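Local atomic coordinates of phosphate-binding protein (Unidentified prokaryotic organism, PDB entry 3W9V), a protein that binds inorganic phosphate, as a member of the PstS family of periplasmic-type solute-binding proteins. Residues Val229-Lys234 / Ala241-Ser246. The protein carries 1 engineered substitution. Numbering follows the deposited sequence.
Sequences VARVGK and AVEGKS
Arg231 lays its aliphatic chain along the backbone of Gly244 and Lys245: CB stands 3.5 Å from Lys245 O, and CD is 3.8 Å from Gly244 O. With CG anti to the carbonyl carbon (chi1 -65°) and the chain extended as far as NE, the guanidinium is carried level with the carboxylate of Glu243; the two side chains run alongside each other in the same direction. Their planes are 23° apart, but NH1 of Arg231 and OE1 of Glu243 are 3.9 Å apart and no N-H is aimed at that oxygen, so this long salt bridge rests on charge alone.

The backbones meet in a single antiparallel bridge, a hydrogen-bonded pair of Val232 and Lys245. Val232 N donates to Lys245 O and Lys245 N to Val232 O, each over 3.0 Å with N-H...O angles near 160°. Val232 N is only tilted from the carbonyl plane of its acceptor, whereas Lys245 N sits above that of Val232. Lys245 O also takes a CA-H...O contact from Arg231 CA. Beyond the bridge Gly244 CA comes within 3.3 Å of Val232 O, and Gly233 has a large positive phi with psi near zero, which glycine adopts readily. Lys234 CA then makes a second CA-H...O contact, to Val242 O.

Lys234 CB points away from 241-246, and the chain bends at chi3 toward NZ, which bonds to Asp106 O and Thr127 OG1 and forms a salt bridge with Glu111. The contact lies at the end of hairpin 231-237/240-242 away from its turn, where 231-237 is interrupted; strand 106-107 runs parallel on the other edge of 231-237, and Asp106 OD2 accepts Gly244 N.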
loop_
_atom_site.group_PDB
_atom_site.type_symbol
_atom_site.label_atom_id
_atom_site.label_comp_id
_atom_site.label_asym_id
_atom_site.label_seq_id
_atom_site.Cartn_x
_atom_site.Cartn_y
_atom_site.Cartn_z
ATOM N N VAL A 229 7.302 -16.249 7.954
ATOM C CA VAL A 229 7.215 -15.178 6.969
ATOM C C VAL A 229 8.310 -15.445 5.951
ATOM O O VAL A 229 9.490 -15.473 6.299
ATOM C CB VAL A 229 7.384 -13.782 7.620
ATOM C CG1 VAL A 229 7.369 -12.696 6.561
ATOM C CG2 VAL A 229 6.279 -13.528 8.640
ATOM N N ALA A 230 7.923 -15.681 4.705
ATOM C CA ALA A 230 8.890 -16.132 3.712
ATOM C C ALA A 230 9.921 -15.073 3.354
ATOM O O ALA A 230 9.606 -13.890 3.224
ATOM C CB ALA A 230 8.174 -16.604 2.455
ATOM N N ARG A 231 11.167 -15.503 3.184
ATOM C CA ARG A 231 12.125 -14.676 2.478
ATOM C C ARG A 231 11.753 -14.742 1.000
ATOM O O ARG A 231 11.148 -15.717 0.550
ATOM C CB ARG A 231 13.552 -15.178 2.700
ATOM C CG ARG A 231 14.026 -15.064 4.140
ATOM C CD ARG A 231 15.322 -15.826 4.363
ATOM N NE ARG A 231 15.729 -15.790 5.765
ATOM C CZ ARG A 231 16.671 -16.566 6.289
ATOM N NH1 ARG A 231 17.307 -17.449 5.528
ATOM N NH2 ARG A 231 16.975 -16.464 7.576
ATOM N N VAL A 232 12.067 -13.689 0.258
ATOM C CA VAL A 232 11.832 -13.683 -1.181
ATOM C C VAL A 232 13.086 -13.181 -1.883
ATOM O O VAL A 232 13.696 -12.207 -1.452
ATOM C CB VAL A 232 10.624 -12.793 -1.582
ATOM C CG1 VAL A 232 10.388 -12.871 -3.087
ATOM C CG2 VAL A 232 9.363 -13.214 -0.842
ATOM N N GLY A 233 13.481 -13.865 -2.952
ATOM C CA GLY A 233 14.626 -13.441 -3.731
ATOM C C GLY A 233 15.701 -14.492 -3.937
ATOM O O GLY A 233 16.741 -14.198 -4.531
ATOM N N LYS A 234 15.464 -15.703 -3.441
ATOM C CA LYS A 234 16.378 -16.826 -3.654
ATOM C C LYS A 234 16.715 -16.976 -5.129
ATOM O O LYS A 234 15.839 -16.896 -5.990
ATOM C CB LYS A 234 15.743 -18.123 -3.149
ATOM C CG LYS A 234 16.556 -19.382 -3.424
ATOM C CD LYS A 234 15.856 -20.615 -2.871
ATOM C CE LYS A 234 14.571 -20.911 -3.622
ATOM N NZ LYS A 234 13.694 -21.843 -2.861
ATOM N N ALA A 241 24.946 -18.825 -5.739
ATOM C CA ALA A 241 23.649 -18.904 -5.080
ATOM C C ALA A 241 23.484 -17.773 -4.075
ATOM O O ALA A 241 24.379 -17.506 -3.271
ATOM C CB ALA A 241 23.484 -20.250 -4.393
ATOM N N VAL A 242 22.339 -17.100 -4.139
ATOM C CA VAL A 242 22.029 -16.029 -3.204
ATOM C C VAL A 242 20.743 -16.331 -2.446
ATOM O O VAL A 242 19.814 -16.941 -2.982
ATOM C CB VAL A 242 21.912 -14.659 -3.910
ATOM C CG1 VAL A 242 23.232 -14.282 -4.567
ATOM C CG2 VAL A 242 20.792 -14.672 -4.934
ATOM N N GLU A 243 20.699 -15.917 -1.187
ATOM C CA GLU A 243 19.497 -16.073 -0.383
ATOM C C GLU A 243 18.573 -14.883 -0.585
ATOM O O GLU A 243 19.023 -13.769 -0.854
ATOM C CB GLU A 243 19.848 -16.208 1.101
ATOM C CG GLU A 243 20.665 -17.449 1.439
ATOM C CD GLU A 243 20.927 -17.593 2.926
ATOM O OE1 GLU A 243 20.635 -16.643 3.682
ATOM O OE2 GLU A 243 21.427 -18.660 3.340
ATOM N N GLY A 244 17.274 -15.131 -0.470
ATOM C CA GLY A 244 16.300 -14.057 -0.461
ATOM C C GLY A 244 16.371 -13.272 0.836
ATOM O O GLY A 244 17.108 -13.631 1.759
ATOM N N LYS A 245 15.589 -12.199 0.910
ATOM C CA LYS A 245 15.566 -11.332 2.079
ATOM C C LYS A 245 14.205 -11.370 2.754
ATOM O O LYS A 245 13.194 -11.694 2.132
ATOM C CB LYS A 245 15.876 -9.888 1.676
ATOM C CG LYS A 245 17.253 -9.681 1.069
ATOM C CD LYS A 245 18.351 -9.986 2.076
ATOM C CE LYS A 245 19.714 -9.576 1.540
ATOM N NZ LYS A 245 19.987 -10.183 0.207
ATOM N N SER A 246 14.182 -11.023 4.034
ATOM C CA SER A 246 12.932 -10.850 4.754
ATOM C C SER A 246 12.288 -9.543 4.306
ATOM O O SER A 246 12.959 -8.680 3.749
ATOM C CB SER A 246 13.205 -10.775 6.249
ATOM O OG SER A 246 13.670 -9.478 6.582
#